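Long-range contacts in D-lactate dehydrogenase (Fermentative) (Pseudomonas aeruginosa, PDB 6ABJ), which probably catalyses the NADH-dependent interconversion of pyruvate and D-lactate and assembles as a tetramer: residues R18-S24 against L43-H49; S35-F41 against A324-D329; T131-R135 against G269-L273. One frame throughout, in Å; residues are numbered along the deposited sequence.

Contact 1: residues R18-S24 against L43-H49; sequences RILFFSS and LHFQQAH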
loop_
_atom_site.group_PDB
_atom_site.type_symbol
_atom_site.label_atom_id
_atom_site.label_comp_id
_atom_site.label_asym_id
_atom_site.label_seq_id
_atom_site.Cartn_x
_atom_site.Cartn_y
_atom_site.Cartn_z
ATOM N N ARG B 18 -17.159 40.456 3.740
ATOM C CA ARG B 18 -16.999 39.307 2.863
ATOM C C ARG B 18 -15.551 38.793 2.962
ATOM O O ARG B 18 -14.599 39.603 2.993
ATOM C CB ARG B 18 -17.361 39.639 1.403
ATOM C CG ARG B 18 -18.779 40.181 1.210
ATOM C CD ARG B 18 -19.224 40.115 -0.247
ATOM N NE ARG B 18 -18.199 40.662 -1.158
ATOM C CZ ARG B 18 -17.942 40.216 -2.389
ATOM N NH1 ARG B 18 -18.590 39.173 -2.869
ATOM N NH2 ARG B 18 -17.003 40.797 -3.140
ATOM N N ILE B 19 -15.404 37.464 3.042
ATOM C CA ILE B 19 -14.055 36.831 3.224
ATOM C C ILE B 19 -13.907 35.760 2.165
ATOM O O ILE B 19 -14.797 34.917 2.005
ATOM C CB ILE B 19 -13.850 36.199 4.628
ATOM C CG1 ILE B 19 -14.079 37.220 5.749
ATOM C CG2 ILE B 19 -12.426 35.642 4.770
ATOM C CD1 ILE B 19 -14.410 36.622 7.092
ATOM N N LEU B 20 -12.851 35.885 1.363
ATOM C CA LEU B 20 -12.524 34.890 0.361
ATOM C C LEU B 20 -11.374 34.009 0.882
ATOM O O LEU B 20 -10.278 34.508 1.158
ATOM C CB LEU B 20 -12.148 35.536 -0.997
ATOM C CG LEU B 20 -11.773 34.551 -2.123
ATOM C CD1 LEU B 20 -12.926 33.609 -2.475
ATOM C CD2 LEU B 20 -11.305 35.335 -3.348
ATOM N N PHE B 21 -11.633 32.694 0.974
ATOM C CA PHE B 21 -10.619 31.705 1.364
ATOM C C PHE B 21 -9.994 31.027 0.136
ATOM O O PHE B 21 -10.736 30.512 -0.690
ATOM C CB PHE B 21 -11.272 30.599 2.190
ATOM C CG PHE B 21 -11.827 31.055 3.526
ATOM C CD1 PHE B 21 -13.015 31.799 3.601
ATOM C CD2 PHE B 21 -11.180 30.709 4.699
ATOM C CE1 PHE B 21 -13.521 32.199 4.838
ATOM C CE2 PHE B 21 -11.687 31.073 5.928
ATOM C CZ PHE B 21 -12.857 31.847 5.999
ATOM N N PHE B 22 -8.664 31.105 0.008
ATOM C CA PHE B 22 -7.954 30.429 -1.024
ATOM C C PHE B 22 -7.410 29.124 -0.384
ATOM O O PHE B 22 -7.383 29.003 0.848
ATOM C CB PHE B 22 -6.790 31.250 -1.570
ATOM C CG PHE B 22 -7.192 32.352 -2.466
ATOM C CD1 PHE B 22 -7.336 32.143 -3.833
ATOM C CD2 PHE B 22 -7.475 33.630 -1.933
ATOM C CE1 PHE B 22 -7.733 33.172 -4.673
ATOM C CE2 PHE B 22 -7.888 34.664 -2.774
ATOM C CZ PHE B 22 -8.008 34.432 -4.154
ATOM N N SER B 23 -7.093 28.160 -1.249
ATOM C CA SER B 23 -6.570 26.805 -0.860
ATOM C C SER B 23 -7.509 26.081 0.121
ATOM O O SER B 23 -7.087 25.436 1.037
ATOM C CB SER B 23 -5.151 26.929 -0.329
ATOM O OG SER B 23 -4.245 27.451 -1.338
ATOM N N SER B 24 -8.802 26.212 -0.104
ATOM C CA SER B 24 -9.820 25.732 0.850
ATOM C C SER B 24 -9.973 24.226 0.813
ATOM O O SER B 24 -9.973 23.631 -0.270
ATOM C CB SER B 24 -11.161 26.356 0.535
ATOM O OG SER B 24 -11.099 27.793 0.592
ATOM N N LEU B 43 -18.924 34.090 4.006
ATOM C CA LEU B 43 -17.764 33.244 3.694
ATOM C C LEU B 43 -17.794 32.642 2.323
ATOM O O LEU B 43 -18.740 31.950 1.988
ATOM C CB LEU B 43 -17.702 32.107 4.693
ATOM C CG LEU B 43 -17.821 32.517 6.170
ATOM C CD1 LEU B 43 -17.655 31.276 7.033
ATOM C CD2 LEU B 43 -16.771 33.559 6.558
ATOM N N HIS B 44 -16.728 32.889 1.552
ATOM C CA HIS B 44 -16.536 32.304 0.221
ATOM C C HIS B 44 -15.295 31.413 0.218
ATOM O O HIS B 44 -14.180 31.854 0.547
ATOM C CB HIS B 44 -16.427 33.411 -0.847
ATOM C CG HIS B 44 -17.731 34.127 -1.102
ATOM N ND1 HIS B 44 -18.563 33.810 -2.155
ATOM C CD2 HIS B 44 -18.352 35.124 -0.426
ATOM C CE1 HIS B 44 -19.637 34.581 -2.123
ATOM N NE2 HIS B 44 -19.537 35.381 -1.076
ATOM N N PHE B 45 -15.496 30.162 -0.167
ATOM C CA PHE B 45 -14.420 29.127 -0.191
ATOM C C PHE B 45 -14.007 28.773 -1.617
ATOM O O PHE B 45 -14.700 28.098 -2.300
ATOM C CB PHE B 45 -14.879 27.867 0.549
ATOM C CG PHE B 45 -15.153 28.100 1.991
ATOM C CD1 PHE B 45 -14.092 28.264 2.889
ATOM C CD2 PHE B 45 -16.441 28.206 2.471
ATOM C CE1 PHE B 45 -14.314 28.493 4.237
ATOM C CE2 PHE B 45 -16.666 28.467 3.825
ATOM C CZ PHE B 45 -15.614 28.611 4.713
ATOM N N GLN B 46 -12.846 29.238 -2.028
ATOM C CA GLN B 46 -12.218 28.878 -3.283
ATOM C C GLN B 46 -11.152 27.792 -3.059
ATOM O O GLN B 46 -10.191 27.959 -2.291
ATOM C CB GLN B 46 -11.539 30.132 -3.842
ATOM C CG GLN B 46 -10.637 29.958 -5.032
ATOM C CD GLN B 46 -11.341 29.227 -6.150
ATOM O OE1 GLN B 46 -10.900 28.147 -6.601
ATOM N NE2 GLN B 46 -12.478 29.783 -6.570
ATOM N N GLN B 47 -11.254 26.691 -3.789
ATOM C CA GLN B 47 -10.238 25.651 -3.677
ATOM C C GLN B 47 -8.874 26.063 -4.235
ATOM O O GLN B 47 -7.846 25.618 -3.770
ATOM C CB GLN B 47 -10.719 24.406 -4.429
ATOM C CG GLN B 47 -12.009 23.857 -3.863
ATOM C CD GLN B 47 -12.348 22.520 -4.491
ATOM O OE1 GLN B 47 -11.633 22.034 -5.384
ATOM N NE2 GLN B 47 -13.443 21.914 -4.033
ATOM N N ALA B 48 -8.851 26.896 -5.259
ATOM C CA ALA B 48 -7.586 27.192 -5.914
ATOM C C ALA B 48 -6.618 27.914 -5.008
ATOM O O ALA B 48 -7.020 28.652 -4.139
ATOM C CB ALA B 48 -7.844 28.032 -7.149
ATOM N N HIS B 49 -5.330 27.673 -5.242
ATOM C CA HIS B 49 -4.254 28.420 -4.619
ATOM C C HIS B 49 -4.281 29.891 -5.002
ATOM O O HIS B 49 -4.570 30.236 -6.145
ATOM C CB HIS B 49 -2.877 27.885 -5.002
ATOM C CG HIS B 49 -2.648 26.455 -4.645
ATOM N ND1 HIS B 49 -3.174 25.862 -3.514
ATOM C CD2 HIS B 49 -1.931 25.490 -5.279
ATOM C CE1 HIS B 49 -2.789 24.596 -3.466
ATOM N NE2 HIS B 49 -2.034 24.350 -4.525
HETATM O O HOH W 1 -7.994 23.597 -2.125
#
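Phe45 lays CE1 over the centre of the Phe21 ring, 3.5 Å above its plane, within the beta-alpha-beta unit formed by strand 18-21, helix 26-35 and strand 42-45. Both side chains leave the sheet together, their ring planes inclined at 32°. At the ring edge, Leu43 brings CD2 to 3.9 Å from Phe21 CE1, and the same methyl meets Ile19 CD1, making one apolar row on this face. Phe32 of helix 26-35 meets Phe21 edge-to-face, and helix 317-335 covers Ile19. On the other face Leu20 CD1 rests on CB of His44, whose ring meets Phe61 edge-to-face.

Between the faces runs the parallel pairing: Phe21 N donates to His44 O at 2.7 Å, nearly straight (175°), flanked by His44 N to Ile19 O and Gln46 N to Phe21 O. Past the strand ends the two segments stay joined. Ser23 N reaches Ala48 O from above the carbonyl plane, and Ser24 N donates to Gln46 O at 3.1 Å. Gln46, bent at chi2 (53°), turns OE1 back to Ala48 N. A water donates to both Ser24 O and Gln47 O. At the outer edge Ser23 OG, also bonded to Asp70, accepts from His49 ND1 at 2.9 Å, close to the imidazole plane.

Contact 2: residues S35-F41 against A324-D329; sequences SNHRHGF and ADTTLD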
loop_
_atom_site.group_PDB
_atom_site.type_symbol
_atom_site.label_atom_id
_atom_site.label_comp_id
_atom_site.label_asym_id
_atom_site.label_seq_id
_atom_site.Cartn_x
_atom_site.Cartn_y
_atom_site.Cartn_z
ATOM N N SER B 35 -17.651 28.258 13.360
ATOM C CA SER B 35 -17.121 29.352 14.135
ATOM C C SER B 35 -17.836 30.683 13.815
ATOM O O SER B 35 -17.898 31.585 14.652
ATOM C CB SER B 35 -15.621 29.470 13.880
ATOM O OG SER B 35 -15.140 30.591 14.599
ATOM N N ASN B 36 -18.381 30.779 12.626
ATOM C CA ASN B 36 -19.095 31.977 12.136
ATOM C C ASN B 36 -20.480 32.216 12.799
ATOM O O ASN B 36 -21.085 33.264 12.596
ATOM C CB ASN B 36 -19.263 31.885 10.606
ATOM C CG ASN B 36 -19.525 33.233 9.940
ATOM O OD1 ASN B 36 -18.997 34.307 10.342
ATOM N ND2 ASN B 36 -20.342 33.191 8.910
ATOM N N HIS B 37 -20.936 31.285 13.643
ATOM C CA HIS B 37 -22.226 31.407 14.353
ATOM C C HIS B 37 -22.256 32.600 15.307
ATOM O O HIS B 37 -23.321 33.016 15.715
ATOM C CB HIS B 37 -22.614 30.105 15.097
ATOM C CG HIS B 37 -22.897 28.940 14.184
ATOM N ND1 HIS B 37 -23.190 29.090 12.841
ATOM C CD2 HIS B 37 -22.952 27.606 14.429
ATOM C CE1 HIS B 37 -23.399 27.902 12.299
ATOM N NE2 HIS B 37 -23.261 26.984 13.240
ATOM N N ARG B 38 -21.099 33.163 15.643
ATOM C CA ARG B 38 -21.025 34.374 16.455
ATOM C C ARG B 38 -20.416 35.546 15.671
ATOM O O ARG B 38 -19.964 36.495 16.267
ATOM C CB ARG B 38 -20.235 34.107 17.762
ATOM C CG ARG B 38 -19.106 33.069 17.643
ATOM C CD ARG B 38 -19.718 31.668 17.794
ATOM N NE ARG B 38 -18.742 30.601 17.641
ATOM C CZ ARG B 38 -17.873 30.241 18.583
ATOM N NH1 ARG B 38 -17.842 30.864 19.754
ATOM N NH2 ARG B 38 -17.024 29.250 18.359
ATOM N N HIS B 39 -20.427 35.495 14.340
ATOM C CA HIS B 39 -19.971 36.631 13.541
ATOM C C HIS B 39 -20.909 36.967 12.400
ATOM O O HIS B 39 -21.168 38.128 12.158
ATOM C CB HIS B 39 -18.553 36.406 12.978
ATOM C CG HIS B 39 -17.508 36.279 14.033
ATOM N ND1 HIS B 39 -16.999 37.366 14.718
ATOM C CD2 HIS B 39 -16.907 35.186 14.557
ATOM C CE1 HIS B 39 -16.129 36.951 15.619
ATOM N NE2 HIS B 39 -16.057 35.631 15.538
ATOM N N GLY B 40 -21.372 35.975 11.656
ATOM C CA GLY B 40 -22.248 36.232 10.511
ATOM C C GLY B 40 -21.525 36.858 9.333
ATOM O O GLY B 40 -22.118 37.620 8.553
ATOM N N PHE B 41 -20.241 36.567 9.189
ATOM C CA PHE B 41 -19.548 37.043 8.017
ATOM C C PHE B 41 -20.057 36.281 6.780
ATOM O O PHE B 41 -20.683 35.245 6.882
ATOM C CB PHE B 41 -18.030 36.901 8.216
ATOM C CG PHE B 41 -17.467 37.715 9.383
ATOM C CD1 PHE B 41 -18.014 38.946 9.764
ATOM C CD2 PHE B 41 -16.340 37.264 10.078
ATOM C CE1 PHE B 41 -17.462 39.684 10.822
ATOM C CE2 PHE B 41 -15.769 38.007 11.113
ATOM C CZ PHE B 41 -16.324 39.221 11.491
ATOM N N ALA B 324 -10.149 28.613 13.643
ATOM C CA ALA B 324 -11.261 29.371 13.017
ATOM C C ALA B 324 -11.750 30.508 13.900
ATOM O O ALA B 324 -11.914 31.621 13.401
ATOM C CB ALA B 324 -12.392 28.440 12.679
ATOM N N ASP B 325 -11.944 30.241 15.193
ATOM C CA ASP B 325 -12.383 31.233 16.185
ATOM C C ASP B 325 -11.355 32.377 16.271
ATOM O O ASP B 325 -11.690 33.558 16.262
ATOM C CB ASP B 325 -12.455 30.582 17.587
ATOM C CG ASP B 325 -13.598 29.598 17.751
ATOM O OD1 ASP B 325 -14.434 29.436 16.871
ATOM O OD2 ASP B 325 -13.654 28.979 18.817
ATOM N N THR B 326 -10.084 32.013 16.385
ATOM C CA THR B 326 -9.020 32.959 16.453
ATOM C C THR B 326 -8.998 33.818 15.185
ATOM O O THR B 326 -8.924 35.063 15.271
ATOM C CB THR B 326 -7.686 32.281 16.750
ATOM O OG1 THR B 326 -7.738 31.846 18.128
ATOM C CG2 THR B 326 -6.585 33.256 16.629
ATOM N N THR B 327 -9.121 33.190 14.016
ATOM C CA THR B 327 -9.003 33.929 12.759
ATOM C C THR B 327 -10.215 34.904 12.578
ATOM O O THR B 327 -10.019 36.062 12.221
ATOM C CB THR B 327 -8.896 32.949 11.598
ATOM O OG1 THR B 327 -7.696 32.162 11.775
ATOM C CG2 THR B 327 -8.867 33.654 10.261
ATOM N N LEU B 328 -11.436 34.436 12.851
ATOM C CA LEU B 328 -12.609 35.291 12.774
ATOM C C LEU B 328 -12.552 36.424 13.825
ATOM O O LEU B 328 -12.855 37.596 13.499
ATOM C CB LEU B 328 -13.908 34.459 12.857
ATOM C CG LEU B 328 -14.114 33.482 11.678
ATOM C CD1 LEU B 328 -15.511 32.886 11.636
ATOM C CD2 LEU B 328 -13.800 34.101 10.329
ATOM N N ASP B 329 -12.116 36.112 15.051
ATOM C CA ASP B 329 -11.887 37.157 16.045
ATOM C C ASP B 329 -10.840 38.160 15.583
ATOM O O ASP B 329 -11.000 39.372 15.821
ATOM C CB ASP B 329 -11.520 36.592 17.421
ATOM C CG ASP B 329 -12.714 35.931 18.137
ATOM O OD1 ASP B 329 -13.900 36.112 17.701
ATOM O OD2 ASP B 329 -12.469 35.265 19.176
#
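Leu328 projects from helix 317-335 into the turn that leads from helix 26-35 to strand 42-45, the helix-to-strand connection of a beta-alpha-beta unit. Its CB lies 3.5 Å from His39 CD2, while its two methyls part: CD1 reaches the backbone of Asn36, 3.7 Å from N, and CD2 meets Phe41 CD2 at 4.1 Å. Phe41 and Leu328 run antiparallel alongside one another, and Leu328 O sits at the edge of the phenyl ring.

About one turn earlier on the helix, Asp325 OD1 accepts from Ser35 OG at 2.6 Å through its anti lone pair, the hydroxyl swung anti to its own nitrogen (chi1 177°), while the CB atoms of Ser35 and Ala324 touch. The same oxygen takes a salt bridge from Arg38 NH2 at 3.0 Å, guanidinium and carboxylate standing almost perpendicular at 87°. A hydroxyl and a guanidinium thus meet at OD1, which would probably favour the charged carboxylate.

His39 CB lies 3.6 Å above the Phe41 ring plane, over its centre, so the two contact residues brace each other. Behind them, Phe32 of helix 26-35 backs Ala324 and Leu328. The turn itself is pinned by the Asn36 amide: OD1 accepts from Phe41 N at 2.8 Å, and ND2 donates to Phe41 O, which lies near the amide plane.

Contact 3: residues T131-R135 against G269-L273; sequences TLNRR and GYLGL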
loop_
_atom_site.group_PDB
_atom_site.type_symbol
_atom_site.label_atom_id
_atom_site.label_comp_id
_atom_site.label_asym_id
_atom_site.label_seq_id
_atom_site.Cartn_x
_atom_site.Cartn_y
_atom_site.Cartn_z
ATOM N N THR B 131 3.264 4.668 16.668
ATOM C CA THR B 131 3.228 4.011 15.403
ATOM C C THR B 131 4.638 3.512 15.004
ATOM O O THR B 131 4.781 2.429 14.436
ATOM C CB THR B 131 2.529 4.820 14.257
ATOM O OG1 THR B 131 2.403 3.942 13.122
ATOM C CG2 THR B 131 3.310 5.927 13.778
ATOM N N LEU B 132 5.641 4.335 15.228
ATOM C CA LEU B 132 6.984 3.939 14.905
ATOM C C LEU B 132 7.453 2.754 15.787
ATOM O O LEU B 132 8.042 1.798 15.301
ATOM C CB LEU B 132 7.946 5.107 15.100
ATOM C CG LEU B 132 7.919 6.216 14.017
ATOM C CD1 LEU B 132 8.552 7.494 14.531
ATOM C CD2 LEU B 132 8.665 5.662 12.791
ATOM N N ASN B 133 7.157 2.858 17.081
ATOM C CA ASN B 133 7.627 1.886 18.058
ATOM C C ASN B 133 7.023 0.500 17.705
ATOM O O ASN B 133 7.746 -0.499 17.555
ATOM C CB ASN B 133 7.158 2.352 19.411
ATOM C CG ASN B 133 7.561 1.438 20.546
ATOM O OD1 ASN B 133 7.734 0.216 20.367
ATOM N ND2 ASN B 133 7.601 2.001 21.743
ATOM N N ARG B 134 5.707 0.471 17.537
ATOM C CA ARG B 134 4.996 -0.760 17.343
ATOM C C ARG B 134 4.821 -1.085 15.804
ATOM O O ARG B 134 4.156 -2.069 15.427
ATOM C CB ARG B 134 3.672 -0.799 18.088
ATOM C CG ARG B 134 3.767 -0.382 19.575
ATOM C CD ARG B 134 4.794 -1.218 20.329
ATOM N NE ARG B 134 4.292 -2.534 20.475
ATOM C CZ ARG B 134 3.642 -3.021 21.536
ATOM N NH1 ARG B 134 3.538 -2.365 22.662
ATOM N NH2 ARG B 134 3.186 -4.233 21.482
ATOM N N ARG B 135 5.403 -0.242 14.963
ATOM C CA ARG B 135 5.334 -0.446 13.526
ATOM C C ARG B 135 3.912 -0.601 13.031
ATOM O O ARG B 135 3.635 -1.423 12.158
ATOM C CB ARG B 135 6.145 -1.680 13.129
ATOM C CG ARG B 135 7.647 -1.463 13.144
ATOM C CD ARG B 135 8.209 -1.705 14.533
ATOM N NE ARG B 135 9.586 -2.182 14.488
ATOM C CZ ARG B 135 10.504 -1.890 15.402
ATOM N NH1 ARG B 135 10.189 -1.124 16.437
ATOM N NH2 ARG B 135 11.736 -2.366 15.285
ATOM N N GLY B 269 17.574 5.277 15.039
ATOM C CA GLY B 269 16.701 4.124 14.944
ATOM C C GLY B 269 15.364 4.413 14.313
ATOM O O GLY B 269 14.779 3.531 13.709
ATOM N N TYR B 270 14.829 5.591 14.581
ATOM C CA TYR B 270 13.495 5.918 14.135
ATOM C C TYR B 270 13.392 7.404 13.924
ATOM O O TYR B 270 14.039 8.195 14.614
ATOM C CB TYR B 270 12.444 5.573 15.205
ATOM C CG TYR B 270 12.454 4.188 15.827
ATOM C CD1 TYR B 270 13.350 3.857 16.836
ATOM C CD2 TYR B 270 11.502 3.242 15.457
ATOM C CE1 TYR B 270 13.329 2.606 17.425
ATOM C CE2 TYR B 270 11.475 1.991 16.041
ATOM C CZ TYR B 270 12.390 1.677 17.024
ATOM O OH TYR B 270 12.361 0.431 17.603
ATOM N N LEU B 271 12.540 7.780 12.986
ATOM C CA LEU B 271 12.203 9.189 12.772
ATOM C C LEU B 271 10.736 9.432 12.476
ATOM O O LEU B 271 10.153 8.830 11.589
ATOM C CB LEU B 271 13.070 9.742 11.636
ATOM C CG LEU B 271 12.857 11.221 11.243
ATOM C CD1 LEU B 271 13.464 12.152 12.251
ATOM C CD2 LEU B 271 13.391 11.478 9.847
ATOM N N GLY B 272 10.154 10.389 13.229
ATOM C CA GLY B 272 8.800 10.836 13.032
ATOM C C GLY B 272 8.827 12.332 12.737
ATOM O O GLY B 272 9.278 13.077 13.573
ATOM N N LEU B 273 8.368 12.717 11.556
ATOM C CA LEU B 273 8.314 14.132 11.211
ATOM C C LEU B 273 6.891 14.535 10.928
ATOM O O LEU B 273 6.187 13.851 10.213
ATOM C CB LEU B 273 9.126 14.411 9.945
ATOM C CG LEU B 273 10.613 14.125 9.939
ATOM C CD1 LEU B 273 11.132 14.515 8.531
ATOM C CD2 LEU B 273 11.404 14.788 11.024
HETATM O O HOH W 2 14.134 -2.370 16.689
#
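Leu132 makes the tight side, driving CD1 against the backbone of strand 268-273, 3.6 Å from both Leu271 C and Gly272 N. Gly272 has no side chain there, and the methyl lies directly on the peptide; the other methyl, CD2, touches Leu271 O. Met244, Ile246 and Val307 of the flanking strands close round the leucine, which is buried.

Tyr270 borders this packing, its CD2 4.0 Å from Leu132 CB and its CE2 3.5 Å from Leu132 O. The contact seats the C-terminal end of helix 118-134 on the parallel sheet of the Rossmann-type NAD-binding domain. The helix ends in a Schellman motif: Arg135, at positive phi (54°), is the C' residue, with Leu136 N bonded to Thr131 O and a weak bond from Arg135 N to Leu132 O.

Toward the looser, watered side, Arg135 bends at chi2 (86°) and crosses Tyr270 at about a right angle, guanidinium and ring planes 76° apart. NH1 donates to both Asn133 O at 2.8 Å and Tyr270 OH at 2.9 Å, at the edge of the phenol ring. NE is held by Gly152 O. NH2 donates to a water at 2.8 Å, which has a weak hydrogen bond with Tyr270 OH.

In the fold
Contacts 1 and 2 share one small core: Ile19 CD1 lies 3.6 Å from Phe41 CD2 and 4.1 Å from Leu328 CD2, and their centres are 15 Å apart. Along the chain their segments alternate, and helix 317-335, late in the chain, packs beside the early strand 18-21. Contact 3 belongs to the other lobe, with its centre 36 Å from that of contact 1 and 38 Å from that of contact 2. Phe314, an NADH-binding residue (no NADH bound here), lies near contacts 1 and 2 without belonging to either: about 12 Å from Ser23 and about 10 Å from Ala324, side chain to side chain. In contact 3, Gly272 lies about 7 Å from the side chains of NADH-binding Thr248 and Asp274.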